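Local atomic coordinates of LPXTG family cell surface protein Fms2 (Enterococcus faecium DO, PDB entry 5FCE), a protein that probably serves as a cell-wall-anchored adhesin of Enterococcus faecium, of which this chain is the ligand-binding region. Residues D36-L41 with E57-D62; Y43-N48 with I93-G98. All coordinates share one frame; numbering follows the deposited sequence.

Contact 1: residues D36-L41 with E57-D62; sequences DVHAVL and EVYLKD
The antiparallel β hairpin of strands 36-42 and 54-60 carries, on one face, a histidine ring sandwiched between a tyrosine ring and a valine methyl, with a carboxylate at its edge. H38 and Y59, a non-hydrogen-bonded pair, form an offset stack with centroids 3.9 Å apart and planes at 14°; Y59 CE1 lies over the centre of the imidazole, and V40 CG2 comes over the opposite face near the rim. H38 NE2 donates to E57 OE1 at 2.7 Å in a bent bond (148° at the hydrogen), almost in the ring plane but tilted from the carboxylate plane, on its anti side. With CG anti to the backbone N (chi1 178°), H38 reaches across to this acceptor, and stack and bond together restrict its rotation. Paired backbone bonds join V37 with L60 and A39 with V58. A water bridges D36 OD1 and L60 O. On the other face V37 CB meets L60 CB at 4.2 Å, and A39 CB meets V58 CG1 at 4.1 Å. That apolar face turns to strands 63-65 and 71-76, through V37 on W65 and V58 on I73; strand 91-96 pairs with the far edge of 36-42.

Contact 2: residues Y43-N48 with I93-G98; sequences YGWDGN and IVFYDG
I93, W45 and F95 build this contact, in which the loop after strand 36-42 folds back over strand 91-96 without a hydrogen bond between the two segments. I93 extends its terminal methyl toward the loop: CG1 stands anti to the carbonyl carbon (chi1 -59°) and the chain is extended beyond it, which brings CD1 to 3.6 Å from W45 CE3 and 3.4 Å from W45 O. The same methyl meets G47 N, so it sits against the bend of the loop as well as beside the indole. The I93 and W45 side chains cross at about a right angle.

F95 meets the benzo end of W45, its CZ lying 3.6 Å from W45 CH2. The two six-membered rings are inclined at 46°, so they meet obliquely. At the rim of the phenyl ring, near its plane, F95 CE2 approaches G47 O at 3.5 Å.

G47 completes the packing from the loop side. Its CA rests over the indole face, and with a positive phi of 86° its backbone comes close to both I93 and F95. The loop also holds itself in shape: W45 NE1 donates to N48 O at 2.8 Å, tying the indole to the backbone three residues on, while N48 N donates to D46 OD1 at 2.8 Å in an Asx turn. N48 ND2 reaches the other carboxylate oxygen, D46 OD2, at 3.1 Å.

V40 of strand 36-42 touches both W45 and F95, and M100 of strand 99-103 touches I93 and F95, so the loop packs over a sheet face to which strand 91-96 and both its neighbours contribute.

Strand 36-42 joins the two contacts: one edge pairs with 54-60 in contact 1, the other with strand 91-96, which supplies half of contact 2. Their centres are 10 Å apart. V40 N lies 2.8 Å from I93 O, a probable backbone hydrogen bond, and at the far end D36 N lies 2.8 Å from D97 OD1, a probable hydrogen bond to a side chain. The face of contact 1 that carries H38 and V40 continues into the surface beneath the loop, where V40 CG1 is 4.0 Å from W45 CZ3. V40 thus belongs to both: CG2 faces contact 1, CG1 the indole of contact 2. Loop 43-48 belongs to the connection between the two hairpin strands.

Contact 1: residues D36-L41 with E57-D62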
loop_
_atom_site.group_PDB
_atom_site.type_symbol
_atom_site.label_atom_id
_atom_site.label_comp_id
_atom_site.label_asym_id
_atom_site.label_seq_id
_atom_site.Cartn_x
_atom_site.Cartn_y
_atom_site.Cartn_z
ATOM N N ASP A 36 1.460 -13.399 -8.835
ATOM C CA ASP A 36 0.204 -12.791 -8.414
ATOM C C ASP A 36 0.380 -12.009 -7.126
ATOM O O ASP A 36 0.845 -12.540 -6.118
ATOM C CB ASP A 36 -0.867 -13.864 -8.247
ATOM C CG ASP A 36 -1.129 -14.596 -9.526
ATOM O OD1 ASP A 36 -1.955 -14.099 -10.319
ATOM O OD2 ASP A 36 -0.477 -15.641 -9.745
ATOM N N VAL A 37 0.019 -10.734 -7.173
ATOM C CA VAL A 37 0.246 -9.844 -6.046
ATOM C C VAL A 37 -1.093 -9.192 -5.676
ATOM O O VAL A 37 -1.908 -8.913 -6.548
ATOM C CB VAL A 37 1.322 -8.792 -6.396
ATOM C CG1 VAL A 37 1.407 -7.695 -5.339
ATOM C CG2 VAL A 37 2.686 -9.467 -6.559
ATOM N N HIS A 38 -1.334 -9.007 -4.383
ATOM C CA HIS A 38 -2.558 -8.360 -3.909
ATOM C C HIS A 38 -2.157 -7.408 -2.805
ATOM O O HIS A 38 -1.687 -7.847 -1.754
ATOM C CB HIS A 38 -3.513 -9.414 -3.350
ATOM C CG HIS A 38 -4.788 -8.860 -2.790
ATOM N ND1 HIS A 38 -5.557 -9.556 -1.882
ATOM C CD2 HIS A 38 -5.440 -7.695 -3.021
ATOM C CE1 HIS A 38 -6.628 -8.845 -1.579
ATOM N NE2 HIS A 38 -6.577 -7.707 -2.249
ATOM N N ALA A 39 -2.325 -6.111 -3.034
ATOM C CA ALA A 39 -1.913 -5.123 -2.043
ATOM C C ALA A 39 -3.148 -4.520 -1.392
ATOM O O ALA A 39 -4.084 -4.117 -2.083
ATOM C CB ALA A 39 -1.066 -4.058 -2.692
ATOM N N VAL A 40 -3.165 -4.486 -0.062
ATOM C CA VAL A 40 -4.345 -4.027 0.668
ATOM C C VAL A 40 -3.954 -2.917 1.639
ATOM O O VAL A 40 -3.092 -3.110 2.498
ATOM C CB VAL A 40 -5.038 -5.179 1.442
ATOM C CG1 VAL A 40 -6.227 -4.649 2.238
ATOM C CG2 VAL A 40 -5.503 -6.273 0.491
ATOM N N LEU A 41 -4.570 -1.746 1.485
ATOM C CA LEU A 41 -4.370 -0.656 2.436
ATOM C C LEU A 41 -5.448 -0.781 3.518
ATOM O O LEU A 41 -6.638 -0.882 3.209
ATOM C CB LEU A 41 -4.494 0.677 1.707
ATOM C CG LEU A 41 -3.833 1.937 2.244
ATOM C CD1 LEU A 41 -2.358 1.709 2.537
ATOM C CD2 LEU A 41 -4.021 3.060 1.222
ATOM N N GLU A 57 -7.620 -1.576 -2.280
ATOM C CA GLU A 57 -6.845 -2.747 -2.663
ATOM C C GLU A 57 -6.661 -2.835 -4.173
ATOM O O GLU A 57 -7.427 -2.256 -4.940
ATOM C CB GLU A 57 -7.500 -4.034 -2.139
ATOM C CG GLU A 57 -8.875 -4.292 -2.721
ATOM C CD GLU A 57 -9.576 -5.483 -2.094
ATOM O OE1 GLU A 57 -8.889 -6.440 -1.662
ATOM O OE2 GLU A 57 -10.828 -5.459 -2.053
ATOM N N VAL A 58 -5.653 -3.592 -4.597
ATOM C CA VAL A 58 -5.402 -3.772 -6.017
ATOM C C VAL A 58 -4.820 -5.163 -6.234
ATOM O O VAL A 58 -4.132 -5.704 -5.361
ATOM C CB VAL A 58 -4.462 -2.667 -6.583
ATOM C CG1 VAL A 58 -3.065 -2.769 -5.983
ATOM C CG2 VAL A 58 -4.401 -2.730 -8.103
ATOM N N TYR A 59 -5.135 -5.744 -7.386
ATOM C CA TYR A 59 -4.604 -7.043 -7.784
ATOM C C TYR A 59 -3.693 -6.845 -8.986
ATOM O O TYR A 59 -4.069 -6.174 -9.957
ATOM C CB TYR A 59 -5.746 -8.001 -8.138
ATOM C CG TYR A 59 -6.606 -8.409 -6.966
ATOM C CD1 TYR A 59 -6.251 -9.485 -6.161
ATOM C CD2 TYR A 59 -7.778 -7.724 -6.670
ATOM C CE1 TYR A 59 -7.041 -9.864 -5.091
ATOM C CE2 TYR A 59 -8.570 -8.094 -5.601
ATOM C CZ TYR A 59 -8.197 -9.164 -4.821
ATOM O OH TYR A 59 -8.985 -9.538 -3.756
ATOM N N LEU A 60 -2.492 -7.409 -8.916
ATOM C CA LEU A 60 -1.486 -7.200 -9.946
ATOM C C LEU A 60 -0.960 -8.531 -10.428
ATOM O O LEU A 60 -0.917 -9.511 -9.669
ATOM C CB LEU A 60 -0.320 -6.384 -9.389
ATOM C CG LEU A 60 -0.670 -4.966 -8.946
ATOM C CD1 LEU A 60 0.437 -4.405 -8.066
ATOM C CD2 LEU A 60 -0.888 -4.085 -10.171
ATOM N N LYS A 61 -0.537 -8.570 -11.686
ATOM C CA LYS A 61 0.019 -9.800 -12.241
ATOM C C LYS A 61 1.439 -9.558 -12.709
ATOM O O LYS A 61 1.746 -8.474 -13.206
ATOM C CB LYS A 61 -0.837 -10.301 -13.412
ATOM C CG LYS A 61 -2.297 -10.545 -13.059
ATOM C CD LYS A 61 -3.116 -9.266 -13.250
ATOM C CE LYS A 61 -4.505 -9.339 -12.624
ATOM N NZ LYS A 61 -4.873 -8.033 -12.009
ATOM N N ASP A 62 2.294 -10.568 -12.535
ATOM C CA ASP A 62 3.670 -10.568 -13.040
ATOM C C ASP A 62 4.441 -9.322 -12.649
ATOM O O ASP A 62 4.850 -8.523 -13.493
ATOM C CB ASP A 62 3.679 -10.789 -14.553
ATOM C CG ASP A 62 2.992 -12.089 -14.944
ATOM O OD1 ASP A 62 3.381 -13.147 -14.402
ATOM O OD2 ASP A 62 2.046 -12.049 -15.758
HETATM O O HOH W 1 -3.102 -11.658 -9.655
#

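Contact 2: residues Y43-N48 with I93-G98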
loop_
_atom_site.group_PDB
_atom_site.type_symbol
_atom_site.label_atom_id
_atom_site.label_comp_id
_atom_site.label_asym_id
_atom_site.label_seq_id
_atom_site.Cartn_x
_atom_site.Cartn_y
_atom_site.Cartn_z
ATOM N N TYR A 43 -6.836 0.051 7.830
ATOM C CA TYR A 43 -6.650 0.710 9.121
ATOM C C TYR A 43 -6.811 -0.239 10.310
ATOM O O TYR A 43 -6.939 0.196 11.458
ATOM C CB TYR A 43 -7.517 1.969 9.266
ATOM C CG TYR A 43 -9.006 1.769 9.114
ATOM C CD1 TYR A 43 -9.589 1.723 7.856
ATOM C CD2 TYR A 43 -9.833 1.674 10.231
ATOM C CE1 TYR A 43 -10.955 1.556 7.706
ATOM C CE2 TYR A 43 -11.204 1.518 10.097
ATOM C CZ TYR A 43 -11.755 1.459 8.832
ATOM O OH TYR A 43 -13.110 1.300 8.683
ATOM N N GLY A 44 -6.782 -1.536 10.035
ATOM C CA GLY A 44 -6.848 -2.521 11.102
ATOM C C GLY A 44 -7.058 -3.948 10.631
ATOM O O GLY A 44 -8.171 -4.476 10.678
ATOM N N TRP A 45 -5.987 -4.587 10.185
ATOM C CA TRP A 45 -6.084 -5.985 9.762
ATOM C C TRP A 45 -4.715 -6.665 9.811
ATOM O O TRP A 45 -3.716 -6.069 9.422
ATOM C CB TRP A 45 -6.679 -6.062 8.350
ATOM C CG TRP A 45 -6.910 -7.465 7.850
ATOM C CD1 TRP A 45 -7.385 -8.533 8.568
ATOM C CD2 TRP A 45 -6.673 -7.949 6.521
ATOM N NE1 TRP A 45 -7.451 -9.650 7.764
ATOM C CE2 TRP A 45 -7.029 -9.316 6.502
ATOM C CE3 TRP A 45 -6.192 -7.361 5.347
ATOM C CZ2 TRP A 45 -6.917 -10.101 5.352
ATOM C CZ3 TRP A 45 -6.090 -8.140 4.201
ATOM C CH2 TRP A 45 -6.450 -9.493 4.215
ATOM N N ASP A 46 -4.676 -7.913 10.277
ATOM C CA ASP A 46 -3.417 -8.642 10.399
ATOM C C ASP A 46 -3.044 -9.416 9.130
ATOM O O ASP A 46 -1.994 -10.050 9.063
ATOM C CB ASP A 46 -3.450 -9.568 11.626
ATOM C CG ASP A 46 -4.467 -10.694 11.497
ATOM O OD1 ASP A 46 -5.213 -10.759 10.490
ATOM O OD2 ASP A 46 -4.534 -11.517 12.433
ATOM N N GLY A 47 -3.906 -9.345 8.125
ATOM C CA GLY A 47 -3.670 -10.030 6.869
ATOM C C GLY A 47 -4.143 -11.476 6.858
ATOM O O GLY A 47 -3.924 -12.186 5.870
ATOM N N ASN A 48 -4.783 -11.915 7.943
ATOM C CA ASN A 48 -5.260 -13.298 8.044
ATOM C C ASN A 48 -6.775 -13.365 7.859
ATOM O O ASN A 48 -7.491 -12.433 8.238
ATOM C CB ASN A 48 -4.864 -13.917 9.391
ATOM C CG ASN A 48 -3.363 -13.979 9.585
ATOM O OD1 ASN A 48 -2.637 -14.471 8.719
ATOM N ND2 ASN A 48 -2.883 -13.468 10.716
ATOM N N ILE A 93 -0.538 -4.110 3.359
ATOM C CA ILE A 93 -0.242 -5.533 3.372
ATOM C C ILE A 93 -0.032 -5.974 1.926
ATOM O O ILE A 93 -0.877 -5.719 1.062
ATOM C CB ILE A 93 -1.401 -6.316 4.022
ATOM C CG1 ILE A 93 -1.637 -5.823 5.455
ATOM C CG2 ILE A 93 -1.114 -7.830 4.052
ATOM C CD1 ILE A 93 -2.798 -6.546 6.159
ATOM N N VAL A 94 1.109 -6.594 1.653
ATOM C CA VAL A 94 1.397 -7.065 0.302
ATOM C C VAL A 94 1.451 -8.574 0.289
ATOM O O VAL A 94 2.322 -9.183 0.931
ATOM C CB VAL A 94 2.719 -6.522 -0.242
ATOM C CG1 VAL A 94 2.912 -6.978 -1.686
ATOM C CG2 VAL A 94 2.714 -5.008 -0.184
ATOM N N PHE A 95 0.499 -9.162 -0.425
ATOM C CA PHE A 95 0.477 -10.604 -0.645
ATOM C C PHE A 95 1.170 -10.887 -1.964
ATOM O O PHE A 95 0.934 -10.182 -2.950
ATOM C CB PHE A 95 -0.971 -11.095 -0.727
ATOM C CG PHE A 95 -1.770 -10.859 0.521
ATOM C CD1 PHE A 95 -2.571 -9.728 0.644
ATOM C CD2 PHE A 95 -1.739 -11.774 1.564
ATOM C CE1 PHE A 95 -3.319 -9.514 1.786
ATOM C CE2 PHE A 95 -2.480 -11.562 2.714
ATOM C CZ PHE A 95 -3.275 -10.429 2.824
ATOM N N TYR A 96 2.002 -11.921 -1.996
ATOM C CA TYR A 96 2.740 -12.275 -3.209
ATOM C C TYR A 96 2.955 -13.785 -3.234
ATOM O O TYR A 96 3.637 -14.356 -2.361
ATOM C CB TYR A 96 4.079 -11.504 -3.309
ATOM C CG TYR A 96 5.036 -11.768 -2.175
ATOM C CD1 TYR A 96 4.854 -11.169 -0.927
ATOM C CD2 TYR A 96 6.126 -12.626 -2.344
ATOM C CE1 TYR A 96 5.722 -11.430 0.118
ATOM C CE2 TYR A 96 6.990 -12.887 -1.314
ATOM C CZ TYR A 96 6.788 -12.294 -0.086
ATOM O OH TYR A 96 7.673 -12.572 0.933
ATOM N N ASP A 97 2.332 -14.424 -4.215
ATOM C CA ASP A 97 2.472 -15.863 -4.427
ATOM C C ASP A 97 2.340 -16.719 -3.173
ATOM O O ASP A 97 3.081 -17.691 -2.989
ATOM C CB ASP A 97 3.782 -16.162 -5.158
ATOM C CG ASP A 97 3.774 -15.639 -6.575
ATOM O OD1 ASP A 97 2.691 -15.207 -7.026
ATOM O OD2 ASP A 97 4.835 -15.674 -7.238
ATOM N N GLY A 98 1.393 -16.350 -2.319
ATOM C CA GLY A 98 1.074 -17.121 -1.132
ATOM C C GLY A 98 1.709 -16.629 0.152
ATOM O O GLY A 98 1.382 -17.113 1.245
#